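Local coordinates for motility-associated killing factor MakB (PDB 6W1W), which probably serves as one component of a three-part cytotoxin of Vibrio cholerae that resembles alpha-pore-forming toxins, at residues 26-29 against 30-33; 44-47 against 48-52; 61-64 against 65-68; 133-136 against 137-141; 248-251 against 252-255. All coordinates share one frame; numbering follows the deposited sequence.

Contact 1 of 5, residues 26-29 against 30-33; sequences ISNY and DATC
Tyr-29 has its CG opposite the backbone N (chi1 175°), which sends the ring out from the helix, where Cys-33, one turn on, lays its SG over it. Thr-32 swings OG1 to the side of its own backbone N (chi1 -54°), back toward the carbonyl of Asn-28. These two turns make the contact. The SG of Cys-33 lies over one face of the Tyr-29 phenol, 4.2 Å from the ring centroid and 27° off the normal. It is a sulfur-aromatic contact. The sulfur sits toward the hydroxyl end of the ring, with Cys-33 SG 3.8 Å from Tyr-29 CE2. Asn-28 O is gripped twice by one residue: Thr-32 N and Thr-32 OG1 each lie 2.7 Å from it, and they come in from opposite faces of the carbonyl plane. Cys-33 N bonds to Tyr-29 O at 3.0 Å. The helix is kinked here, and Tyr-29 N turns to Ile-26 O instead of the residue four back. Helix 9-35 is packed on several sides: Tyr-29 touches Met-62 of helix 46-66 and Leu-266 of helix 251-270, and its OH makes a weak hydrogen bond to Glu-139. Thr-32 OG1 also pairs with Ala-215 O. Two carbonyls thus compete for one hydroxyl proton, which probably serves them in turn or as a forked bond.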
loop_
_atom_site.group_PDB
_atom_site.type_symbol
_atom_site.label_atom_id
_atom_site.label_comp_id
_atom_site.label_asym_id
_atom_site.label_seq_id
_atom_site.Cartn_x
_atom_site.Cartn_y
_atom_site.Cartn_z
ATOM N N ILE A 26 -1.208 -0.208 0.539
ATOM C CA ILE A 26 -2.334 -1.127 0.488
ATOM C C ILE A 26 -2.048 -2.401 1.271
ATOM O O ILE A 26 -2.928 -2.929 1.952
ATOM C CB ILE A 26 -2.683 -1.440 -0.986
ATOM C CG1 ILE A 26 -3.736 -0.462 -1.533
ATOM C CG2 ILE A 26 -3.135 -2.895 -1.174
ATOM C CD1 ILE A 26 -3.353 0.997 -1.494
ATOM N N SER A 27 -0.803 -2.880 1.207
ATOM C CA SER A 27 -0.448 -4.158 1.815
ATOM C C SER A 27 -0.568 -4.143 3.333
ATOM O O SER A 27 -0.655 -5.214 3.947
ATOM C CB SER A 27 0.976 -4.559 1.420
ATOM O OG SER A 27 1.928 -3.636 1.920
ATOM N N ASN A 28 -0.582 -2.969 3.955
ATOM C CA ASN A 28 -0.757 -2.881 5.397
ATOM C C ASN A 28 -2.159 -2.438 5.794
ATOM O O ASN A 28 -2.481 -2.440 6.986
ATOM C CB ASN A 28 0.299 -1.948 6.002
ATOM C CG ASN A 28 1.661 -2.616 6.112
ATOM O OD1 ASN A 28 1.899 -3.418 7.016
ATOM N ND2 ASN A 28 2.559 -2.296 5.183
ATOM N N TYR A 29 -3.006 -2.076 4.826
ATOM C CA TYR A 29 -4.430 -1.950 5.122
ATOM C C TYR A 29 -5.003 -3.299 5.533
ATOM O O TYR A 29 -5.925 -3.365 6.355
ATOM C CB TYR A 29 -5.190 -1.398 3.918
ATOM C CG TYR A 29 -6.689 -1.346 4.121
ATOM C CD1 TYR A 29 -7.285 -0.261 4.749
ATOM C CD2 TYR A 29 -7.511 -2.379 3.678
ATOM C CE1 TYR A 29 -8.654 -0.206 4.940
ATOM C CE2 TYR A 29 -8.881 -2.336 3.864
ATOM C CZ TYR A 29 -9.448 -1.246 4.495
ATOM O OH TYR A 29 -10.812 -1.189 4.684
ATOM N N ASP A 30 -4.467 -4.380 4.964
ATOM C CA ASP A 30 -4.798 -5.716 5.443
ATOM C C ASP A 30 -4.354 -5.893 6.890
ATOM O O ASP A 30 -5.164 -6.219 7.769
ATOM C CB ASP A 30 -4.154 -6.767 4.537
ATOM C CG ASP A 30 -4.216 -8.163 5.126
ATOM O OD1 ASP A 30 -5.335 -8.680 5.336
ATOM O OD2 ASP A 30 -3.140 -8.741 5.381
ATOM N N ALA A 31 -3.063 -5.655 7.156
ATOM C CA ALA A 31 -2.527 -5.807 8.506
ATOM C C ALA A 31 -3.284 -4.948 9.510
ATOM O O ALA A 31 -3.552 -5.385 10.635
ATOM C CB ALA A 31 -1.042 -5.456 8.524
ATOM N N THR A 32 -3.641 -3.722 9.119
ATOM C CA THR A 32 -4.492 -2.894 9.965
ATOM C C THR A 32 -5.825 -3.584 10.238
ATOM O O THR A 32 -6.353 -3.514 11.356
ATOM C CB THR A 32 -4.727 -1.530 9.303
ATOM O OG1 THR A 32 -3.473 -0.915 8.984
ATOM C CG2 THR A 32 -5.531 -0.603 10.218
ATOM N N CYS A 33 -6.385 -4.255 9.226
ATOM C CA CYS A 33 -7.688 -4.894 9.383
ATOM C C CYS A 33 -7.619 -6.120 10.281
ATOM O O CYS A 33 -8.556 -6.370 11.051
ATOM C CB CYS A 33 -8.261 -5.272 8.018
ATOM S SG CYS A 33 -9.287 -3.981 7.274
#

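Contact 2 of 5, residues 44-47 against 48-52; sequences DPNW and LVEVR
Leu-48 runs between Trp-47 and Asp-44 at the start of helix 46-66. Its CB lies over one face of the Trp-47 indole, 4.0 Å from the centroid of the six-membered ring and 10° off the normal, a CH-pi contact. The same CB touches Pro-45 CD at 4.2 Å. CG comes next, 3.9 Å from Asp-44 OD1. The chain then forks. CD1 goes to the benzene end of the indole, 3.6 Å from Trp-47 CZ3, while CD2 reaches back to Asp-44 OD1. That oxygen also takes Arg-52 NH1 at 2.9 Å. The salt bridge uses the syn lone pair of OD1, and OD1 lies in the guanidinium plane, at its edge; the two flat groups are turned 66° apart. Arg-52, bent at chi3, thus reaches back along the first turns of the helix to Asp-44 in the loop before it. Pro-45 is the N-cap residue, and its O makes weak bonds to the N atoms of Leu-48 and Val-49. Inside the helix Glu-50 N bonds to Asn-46 O at 2.9 Å. Val-51 CG2 meets the Trp-47 ring at its edge. Around the contact, Trp-47 packs on Ala-255 and Thr-259 of helix 251-270. Val-51 rests on Leu-142 and Ile-146 of helix 100-151, and Leu-48 meets Val-41 in the loop before the helix.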
loop_
_atom_site.group_PDB
_atom_site.type_symbol
_atom_site.label_atom_id
_atom_site.label_comp_id
_atom_site.label_asym_id
_atom_site.label_seq_id
_atom_site.Cartn_x
_atom_site.Cartn_y
_atom_site.Cartn_z
ATOM N N ASP A 44 -22.703 -2.149 27.181
ATOM C CA ASP A 44 -22.504 -2.850 25.919
ATOM C C ASP A 44 -23.772 -2.732 25.080
ATOM O O ASP A 44 -24.516 -3.710 24.934
ATOM C CB ASP A 44 -22.126 -4.313 26.163
ATOM C CG ASP A 44 -21.386 -4.924 24.995
ATOM O OD1 ASP A 44 -21.209 -4.226 23.975
ATOM O OD2 ASP A 44 -20.978 -6.098 25.100
ATOM N N PRO A 45 -24.049 -1.549 24.515
ATOM C CA PRO A 45 -25.324 -1.345 23.817
ATOM C C PRO A 45 -25.369 -2.052 22.473
ATOM O O PRO A 45 -24.431 -2.762 22.103
ATOM C CB PRO A 45 -25.391 0.179 23.654
ATOM C CG PRO A 45 -23.960 0.576 23.534
ATOM C CD PRO A 45 -23.192 -0.352 24.442
ATOM N N ASN A 46 -26.459 -1.852 21.729
ATOM C CA ASN A 46 -26.667 -2.622 20.506
ATOM C C ASN A 46 -25.658 -2.245 19.427
ATOM O O ASN A 46 -25.031 -3.124 18.823
ATOM C CB ASN A 46 -28.097 -2.437 19.992
ATOM C CG ASN A 46 -28.358 -3.207 18.702
ATOM O OD1 ASN A 46 -28.430 -2.621 17.621
ATOM N ND2 ASN A 46 -28.492 -4.524 18.814
ATOM N N TRP A 47 -25.489 -0.942 19.165
ATOM C CA TRP A 47 -24.627 -0.520 18.063
ATOM C C TRP A 47 -23.225 -1.099 18.194
ATOM O O TRP A 47 -22.569 -1.364 17.181
ATOM C CB TRP A 47 -24.569 1.008 17.978
ATOM C CG TRP A 47 -23.913 1.686 19.163
ATOM C CD1 TRP A 47 -24.541 2.212 20.258
ATOM C CD2 TRP A 47 -22.509 1.917 19.360
ATOM N NE1 TRP A 47 -23.618 2.750 21.120
ATOM C CE2 TRP A 47 -22.364 2.578 20.595
ATOM C CE3 TRP A 47 -21.364 1.622 18.614
ATOM C CZ2 TRP A 47 -21.118 2.952 21.099
ATOM C CZ3 TRP A 47 -20.129 1.991 19.117
ATOM C CH2 TRP A 47 -20.016 2.650 20.345
ATOM N N LEU A 48 -22.764 -1.330 19.427
ATOM C CA LEU A 48 -21.407 -1.820 19.654
ATOM C C LEU A 48 -21.290 -3.308 19.344
ATOM O O LEU A 48 -20.320 -3.742 18.710
ATOM C CB LEU A 48 -20.983 -1.541 21.098
ATOM C CG LEU A 48 -19.526 -1.858 21.431
ATOM C CD1 LEU A 48 -18.610 -0.953 20.634
ATOM C CD2 LEU A 48 -19.263 -1.724 22.921
ATOM N N VAL A 49 -22.257 -4.107 19.806
ATOM C CA VAL A 49 -22.310 -5.512 19.405
ATOM C C VAL A 49 -22.436 -5.612 17.892
ATOM O O VAL A 49 -21.840 -6.491 17.257
ATOM C CB VAL A 49 -23.466 -6.237 20.121
ATOM C CG1 VAL A 49 -23.426 -7.732 19.831
ATOM C CG2 VAL A 49 -23.408 -5.985 21.620
ATOM N N GLU A 50 -23.193 -4.690 17.293
ATOM C CA GLU A 50 -23.287 -4.623 15.841
ATOM C C GLU A 50 -21.942 -4.266 15.215
ATOM O O GLU A 50 -21.563 -4.831 14.182
ATOM C CB GLU A 50 -24.360 -3.608 15.446
ATOM C CG GLU A 50 -24.792 -3.665 13.992
ATOM C CD GLU A 50 -25.983 -2.771 13.711
ATOM O OE1 GLU A 50 -27.082 -3.059 14.232
ATOM O OE2 GLU A 50 -25.817 -1.772 12.978
ATOM N N VAL A 51 -21.200 -3.344 15.833
ATOM C CA VAL A 51 -19.928 -2.909 15.259
ATOM C C VAL A 51 -18.894 -4.026 15.333
ATOM O O VAL A 51 -18.115 -4.233 14.393
ATOM C CB VAL A 51 -19.439 -1.624 15.956
ATOM C CG1 VAL A 51 -17.936 -1.482 15.848
ATOM C CG2 VAL A 51 -20.109 -0.416 15.339
ATOM N N ARG A 52 -18.870 -4.764 16.446
ATOM C CA ARG A 52 -17.939 -5.882 16.570
ATOM C C ARG A 52 -18.167 -6.906 15.469
ATOM O O ARG A 52 -17.209 -7.449 14.905
ATOM C CB ARG A 52 -18.080 -6.541 17.942
ATOM C CG ARG A 52 -16.799 -6.583 18.756
ATOM C CD ARG A 52 -17.001 -7.316 20.077
ATOM N NE ARG A 52 -18.279 -6.984 20.697
ATOM C CZ ARG A 52 -18.509 -5.879 21.398
ATOM N NH1 ARG A 52 -19.704 -5.662 21.926
ATOM N NH2 ARG A 52 -17.543 -4.988 21.571
#

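Contact 3 of 5, residues 61-64 against 65-68; sequences VMNE and FMQQ
The apolar part of this contact is Met-62 against Phe-65. Met-62 folds back on itself, bent at both chi2 and chi3 (-51° and -65°), and this curl brings its methyl to the ring. CE meets Phe-65 CD1 at 3.5 Å and CE1 at 3.8 Å. The ring has a second neighbour on the same turn: Met-62 O lies at its edge, near the ring plane, 3.4 Å from CD1. One residue thus meets Phe-65 with both its methyl and its carbonyl. Further along, Met-66 sets its CB beside the same carbonyl oxygen.

The backbone bonding thins out here. Met-66 N bonds to Met-62 O at 2.8 Å. Then the regular pattern stops. Gln-68 N turns to Phe-65 O instead, at 2.8 Å, a shorter loop of three residues. This is the frayed C-terminal end of helix 46-66, with helix 69-90 beginning just after it. Both belong to the long helical part of the molecule, in keeping with its likeness to alpha-pore-forming toxins. On the buried side Phe-65 packs on Ile-26 of helix 9-35 and on Phe-128 of helix 100-151.

The glutamines lie nearer the surface and pack their aliphatic stems against carbonyls. Gln-67 runs alongside the backbone with CG 3.5 Å from Asn-63 O. Gln-68 places its CG 3.8 Å from Glu-64 O.

One charged interaction leads outward. The carboxylate of Glu-64 leaves this turn and forms a salt bridge with Lys-130 of helix 100-151.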
loop_
_atom_site.group_PDB
_atom_site.type_symbol
_atom_site.label_atom_id
_atom_site.label_comp_id
_atom_site.label_asym_id
_atom_site.label_seq_id
_atom_site.Cartn_x
_atom_site.Cartn_y
_atom_site.Cartn_z
ATOM N N VAL A 61 -13.899 -9.883 4.467
ATOM C CA VAL A 61 -14.057 -9.357 3.115
ATOM C C VAL A 61 -12.696 -9.176 2.452
ATOM O O VAL A 61 -12.532 -9.439 1.254
ATOM C CB VAL A 61 -14.862 -8.045 3.155
ATOM C CG1 VAL A 61 -14.554 -7.190 1.946
ATOM C CG2 VAL A 61 -16.353 -8.343 3.226
ATOM N N MET A 62 -11.694 -8.752 3.222
ATOM C CA MET A 62 -10.367 -8.521 2.667
ATOM C C MET A 62 -9.545 -9.794 2.527
ATOM O O MET A 62 -8.513 -9.765 1.846
ATOM C CB MET A 62 -9.609 -7.511 3.529
ATOM C CG MET A 62 -10.355 -6.207 3.715
ATOM S SD MET A 62 -10.900 -5.506 2.144
ATOM C CE MET A 62 -9.329 -5.155 1.356
ATOM N N ASN A 63 -9.978 -10.901 3.138
ATOM C CA ASN A 63 -9.236 -12.156 3.053
ATOM C C ASN A 63 -9.057 -12.631 1.617
ATOM O O ASN A 63 -8.115 -13.379 1.331
ATOM C CB ASN A 63 -9.942 -13.239 3.871
ATOM C CG ASN A 63 -9.138 -14.521 3.960
ATOM O OD1 ASN A 63 -9.249 -15.399 3.104
ATOM N ND2 ASN A 63 -8.324 -14.636 5.005
ATOM N N GLU A 64 -9.935 -12.214 0.706
ATOM C CA GLU A 64 -9.789 -12.610 -0.690
ATOM C C GLU A 64 -8.584 -11.929 -1.326
ATOM O O GLU A 64 -7.737 -12.587 -1.942
ATOM C CB GLU A 64 -11.067 -12.283 -1.462
ATOM C CG GLU A 64 -11.014 -12.652 -2.932
ATOM C CD GLU A 64 -12.118 -11.987 -3.730
ATOM O OE1 GLU A 64 -12.877 -11.186 -3.142
ATOM O OE2 GLU A 64 -12.222 -12.263 -4.945
ATOM N N PHE A 65 -8.489 -10.604 -1.181
ATOM C CA PHE A 65 -7.346 -9.876 -1.722
ATOM C C PHE A 65 -6.070 -10.171 -0.937
ATOM O O PHE A 65 -4.984 -10.243 -1.525
ATOM C CB PHE A 65 -7.652 -8.374 -1.741
ATOM C CG PHE A 65 -6.631 -7.520 -1.030
ATOM C CD1 PHE A 65 -6.739 -7.271 0.333
ATOM C CD2 PHE A 65 -5.583 -6.941 -1.729
ATOM C CE1 PHE A 65 -5.806 -6.481 0.989
ATOM C CE2 PHE A 65 -4.648 -6.147 -1.079
ATOM C CZ PHE A 65 -4.762 -5.918 0.281
ATOM N N MET A 66 -6.190 -10.363 0.382
ATOM C CA MET A 66 -5.024 -10.586 1.236
ATOM C C MET A 66 -4.164 -11.745 0.747
ATOM O O MET A 66 -2.937 -11.707 0.884
ATOM C CB MET A 66 -5.479 -10.836 2.680
ATOM C CG MET A 66 -4.411 -11.402 3.615
ATOM S SD MET A 66 -5.074 -12.003 5.189
ATOM C CE MET A 66 -3.639 -12.844 5.859
ATOM N N GLN A 67 -4.781 -12.772 0.167
ATOM C CA GLN A 67 -4.045 -13.926 -0.333
ATOM C C GLN A 67 -3.644 -13.783 -1.797
ATOM O O GLN A 67 -2.940 -14.650 -2.322
ATOM C CB GLN A 67 -4.868 -15.201 -0.128
ATOM C CG GLN A 67 -5.240 -15.444 1.331
ATOM C CD GLN A 67 -6.054 -16.709 1.534
ATOM O OE1 GLN A 67 -6.670 -16.902 2.583
ATOM N NE2 GLN A 67 -6.058 -17.581 0.531
ATOM N N GLN A 68 -4.064 -12.710 -2.464
ATOM C CA GLN A 68 -3.589 -12.415 -3.808
ATOM C C GLN A 68 -2.490 -11.361 -3.834
ATOM O O GLN A 68 -1.791 -11.246 -4.847
ATOM C CB GLN A 68 -4.750 -11.954 -4.696
ATOM C CG GLN A 68 -5.691 -13.072 -5.102
ATOM C CD GLN A 68 -4.985 -14.173 -5.871
ATOM O OE1 GLN A 68 -4.483 -13.954 -6.975
ATOM N NE2 GLN A 68 -4.937 -15.365 -5.287
#

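Contact 4 of 5, residues 133-136 against 137-141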
loop_
_atom_site.group_PDB
_atom_site.type_symbol
_atom_site.label_atom_id
_atom_site.label_comp_id
_atom_site.label_asym_id
_atom_site.label_seq_id
_atom_site.Cartn_x
_atom_site.Cartn_y
_atom_site.Cartn_z
ATOM N N ASN A 133 -13.876 -1.777 -3.810
ATOM C CA ASN A 133 -15.316 -1.691 -3.581
ATOM C C ASN A 133 -15.753 -2.604 -2.445
ATOM O O ASN A 133 -16.688 -2.274 -1.704
ATOM C CB ASN A 133 -16.075 -2.038 -4.863
ATOM C CG ASN A 133 -15.828 -1.042 -5.981
ATOM O OD1 ASN A 133 -15.393 -1.410 -7.074
ATOM N ND2 ASN A 133 -16.115 0.228 -5.717
ATOM N N GLN A 134 -15.093 -3.753 -2.296
ATOM C CA GLN A 134 -15.372 -4.625 -1.163
ATOM C C GLN A 134 -15.017 -3.945 0.154
ATOM O O GLN A 134 -15.808 -3.958 1.105
ATOM C CB GLN A 134 -14.615 -5.944 -1.330
ATOM C CG GLN A 134 -15.288 -6.894 -2.298
ATOM C CD GLN A 134 -16.775 -6.992 -2.027
ATOM O OE1 GLN A 134 -17.597 -6.448 -2.768
ATOM N NE2 GLN A 134 -17.128 -7.670 -0.941
ATOM N N ALA A 135 -13.831 -3.328 0.220
ATOM C CA ALA A 135 -13.434 -2.594 1.418
ATOM C C ALA A 135 -14.339 -1.390 1.652
ATOM O O ALA A 135 -14.676 -1.070 2.797
ATOM C CB ALA A 135 -11.975 -2.160 1.306
ATOM N N LYS A 136 -14.748 -0.713 0.576
ATOM C CA LYS A 136 -15.687 0.395 0.713
ATOM C C LYS A 136 -17.052 -0.076 1.205
ATOM O O LYS A 136 -17.745 0.666 1.911
ATOM C CB LYS A 136 -15.821 1.134 -0.618
ATOM C CG LYS A 136 -14.643 2.040 -0.927
ATOM C CD LYS A 136 -14.437 3.010 0.218
ATOM C CE LYS A 136 -13.036 3.579 0.234
ATOM N NZ LYS A 136 -12.766 4.283 1.517
ATOM N N ASN A 137 -17.452 -1.300 0.852
ATOM C CA ASN A 137 -18.740 -1.816 1.308
ATOM C C ASN A 137 -18.727 -2.089 2.809
ATOM O O ASN A 137 -19.591 -1.600 3.546
ATOM C CB ASN A 137 -19.107 -3.086 0.539
ATOM C CG ASN A 137 -20.004 -2.813 -0.659
ATOM O OD1 ASN A 137 -20.631 -1.754 -0.756
ATOM N ND2 ASN A 137 -20.081 -3.781 -1.574
ATOM N N ALA A 138 -17.757 -2.880 3.278
ATOM C CA ALA A 138 -17.713 -3.223 4.697
ATOM C C ALA A 138 -17.473 -1.997 5.565
ATOM O O ALA A 138 -17.868 -1.982 6.737
ATOM C CB ALA A 138 -16.635 -4.274 4.959
ATOM N N GLU A 139 -16.828 -0.963 5.018
ATOM C CA GLU A 139 -16.652 0.276 5.767
ATOM C C GLU A 139 -17.988 0.976 5.988
ATOM O O GLU A 139 -18.322 1.352 7.117
ATOM C CB GLU A 139 -15.670 1.199 5.042
ATOM C CG GLU A 139 -14.199 0.913 5.339
ATOM C CD GLU A 139 -13.262 1.610 4.368
ATOM O OE1 GLU A 139 -13.664 2.644 3.791
ATOM O OE2 GLU A 139 -12.132 1.116 4.168
ATOM N N GLU A 140 -18.770 1.148 4.916
ATOM C CA GLU A 140 -20.053 1.840 5.026
ATOM C C GLU A 140 -20.989 1.143 6.005
ATOM O O GLU A 140 -21.853 1.789 6.610
ATOM C CB GLU A 140 -20.709 1.946 3.649
ATOM C CG GLU A 140 -21.998 2.758 3.627
ATOM C CD GLU A 140 -22.662 2.761 2.264
ATOM O OE1 GLU A 140 -22.019 2.315 1.290
ATOM O OE2 GLU A 140 -23.826 3.206 2.168
ATOM N N LEU A 141 -20.831 -0.169 6.176
ATOM C CA LEU A 141 -21.618 -0.876 7.179
ATOM C C LEU A 141 -21.211 -0.455 8.583
ATOM O O LEU A 141 -22.069 -0.209 9.439
ATOM C CB LEU A 141 -21.465 -2.385 7.001
ATOM C CG LEU A 141 -22.076 -2.990 5.738
ATOM C CD1 LEU A 141 -21.798 -4.480 5.705
ATOM C CD2 LEU A 141 -23.576 -2.710 5.656
#
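The backbone is regular alpha-helix, with Asn-137, Ala-138, Glu-139 and Glu-140 each bonded through N to the carbonyl four residues back. The stretch belongs to helix 100-151, a long helix of the elongated helical bundle of this toxin component. Its main side-chain feature is an i to i+3 salt bridge from Lys-136 to Glu-139. Lys-136 NZ lies 2.9 Å from Glu-139 OE1 and uses the syn lone pair of that oxygen. The lysine chain does not run straight out. It is bent at chi2 (-55°), which turns it along the helix so that CD and CE also pass Glu-139 OE1, CD at 3.7 Å. Glu-139 is extended beyond CG and reaches back over the preceding turn. Its stem passes over Ala-135 O, with Glu-139 CD 3.4 Å from it.

The pair is not isolated. Lys-136 NZ also forms a salt bridge with Glu-271 and a hydrogen bond to Ser-267 O, and Glu-139 OE2 bonds to Ser-270 OG. The two charges join helix 100-151 to the end of helix 251-270 and the residue after it. Two acidic partners round NZ would probably favour the charged lysine. On another side Ala-138 touches Leu-58 and Ala-135 touches Met-62, both of helix 46-66. Asn-137 keeps its amide near the backbone, with ND2 3.7 Å from Asn-133 O. The side-chain amides of Gln-134 and Asn-137 are turned 84° apart, OE1 of Gln-134 lying 3.8 Å from ND2 of Asn-137.

Contact 5 of 5, residues 248-251 against 252-255; sequences LASE and EAQA
Gln-254 reaches back from the first turn of its helix to the chain that leads in. Its NE2 bonds to Ala-249 O at 3.1 Å, with an angle of 140° at the hydrogen. The donor sits well above the carbonyl plane, 49° out of it. A weak second bond goes from NE2 to Ser-250 O. The extended chain (chi2 172°) makes this reach possible, and CG passes 3.4 Å from Ser-250 O on the way. That same oxygen accepts Gln-254 N at 2.9 Å, so Gln-254 meets it firmly with its backbone N and only weakly with its side chain. Beside this, Ala-249 CB meets Ala-253 CB at 4.0 Å.

Ser-250 is the N-cap residue of helix 251-270. Its OG lies 3.4 Å from Ala-253 CB, and it hydrogen-bonds to Glu-156 outside the turn. Ala-255 N bonds to Glu-251 O and continues the helix.

The amide of Gln-254 is set from its other end: OE1 accepts from Val-204 N, just after strand 193-203, and weakly from Gln-246. Ala-249 and Ala-253 pack on Ile-163 and Met-160 of helix 157-176.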
loop_
_atom_site.group_PDB
_atom_site.type_symbol
_atom_site.label_atom_id
_atom_site.label_comp_id
_atom_site.label_asym_id
_atom_site.label_seq_id
_atom_site.Cartn_x
_atom_site.Cartn_y
_atom_site.Cartn_z
ATOM N N LEU A 248 -14.336 14.253 29.846
ATOM C CA LEU A 248 -15.531 15.077 29.802
ATOM C C LEU A 248 -16.738 14.343 29.235
ATOM O O LEU A 248 -17.843 14.894 29.252
ATOM C CB LEU A 248 -15.258 16.338 28.975
ATOM C CG LEU A 248 -13.881 16.956 29.237
ATOM C CD1 LEU A 248 -13.548 17.979 28.168
ATOM C CD2 LEU A 248 -13.825 17.578 30.624
ATOM N N ALA A 249 -16.556 13.117 28.751
ATOM C CA ALA A 249 -17.597 12.362 28.073
ATOM C C ALA A 249 -17.890 11.069 28.823
ATOM O O ALA A 249 -17.054 10.551 29.567
ATOM C CB ALA A 249 -17.194 12.042 26.626
ATOM N N SER A 250 -19.095 10.548 28.604
ATOM C CA SER A 250 -19.540 9.320 29.246
ATOM C C SER A 250 -18.867 8.098 28.616
ATOM O O SER A 250 -18.169 8.184 27.600
ATOM C CB SER A 250 -21.059 9.194 29.153
ATOM O OG SER A 250 -21.485 9.302 27.807
ATOM N N GLU A 251 -19.099 6.938 29.237
ATOM C CA GLU A 251 -18.436 5.713 28.800
ATOM C C GLU A 251 -18.773 5.382 27.350
ATOM O O GLU A 251 -17.876 5.138 26.534
ATOM C CB GLU A 251 -18.825 4.554 29.715
ATOM C CG GLU A 251 -18.224 4.627 31.105
ATOM C CD GLU A 251 -17.434 3.383 31.450
ATOM O OE1 GLU A 251 -17.193 2.564 30.534
ATOM O OE2 GLU A 251 -17.058 3.223 32.631
ATOM N N GLU A 252 -20.065 5.363 27.013
ATOM C CA GLU A 252 -20.460 5.054 25.643
ATOM C C GLU A 252 -19.968 6.117 24.673
ATOM O O GLU A 252 -19.476 5.794 23.584
ATOM C CB GLU A 252 -21.979 4.907 25.549
ATOM C CG GLU A 252 -22.512 3.576 26.053
ATOM C CD GLU A 252 -23.921 3.294 25.569
ATOM O OE1 GLU A 252 -24.305 3.826 24.503
ATOM O OE2 GLU A 252 -24.644 2.538 26.251
ATOM N N ALA A 253 -20.089 7.392 25.053
ATOM C CA ALA A 253 -19.664 8.478 24.178
ATOM C C ALA A 253 -18.184 8.375 23.834
ATOM O O ALA A 253 -17.783 8.701 22.710
ATOM C CB ALA A 253 -19.970 9.825 24.833
ATOM N N GLN A 254 -17.357 7.927 24.779
ATOM C CA GLN A 254 -15.951 7.697 24.464
ATOM C C GLN A 254 -15.804 6.592 23.428
ATOM O O GLN A 254 -15.103 6.758 22.422
ATOM C CB GLN A 254 -15.169 7.351 25.731
ATOM C CG GLN A 254 -14.908 8.534 26.650
ATOM C CD GLN A 254 -14.304 8.107 27.972
ATOM O OE1 GLN A 254 -13.180 7.602 28.023
ATOM N NE2 GLN A 254 -15.056 8.293 29.052
ATOM N N ALA A 255 -16.474 5.457 23.657
ATOM C CA ALA A 255 -16.429 4.358 22.694
ATOM C C ALA A 255 -17.011 4.779 21.354
ATOM O O ALA A 255 -16.512 4.372 20.298
ATOM C CB ALA A 255 -17.180 3.145 23.239
#

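In the fold
Contact 1 is the most buried, and its centre is about 8 Å from the centre of the chain. Contacts 2 to 5 are only partly buried. Contacts 2 and 3 sit at the two ends of helix 46-66, their centres about 25 Å apart: the first ties an ion pair to its indole packing, the second has methionine-phenylalanine packing across its turn. Contacts 1, 3 and 4 touch one another where helices 9-35, 46-66 and 100-151 pack together, with Met-62, Tyr-29 and Ala-135 meeting one another. Contacts 2 and 5 are both helix starts and meet far from the centre, where Glu-252 lies against Pro-45. Salt bridges occur within contacts 2 and 4, whereas contact 5 relies on amide and carbonyl bonds.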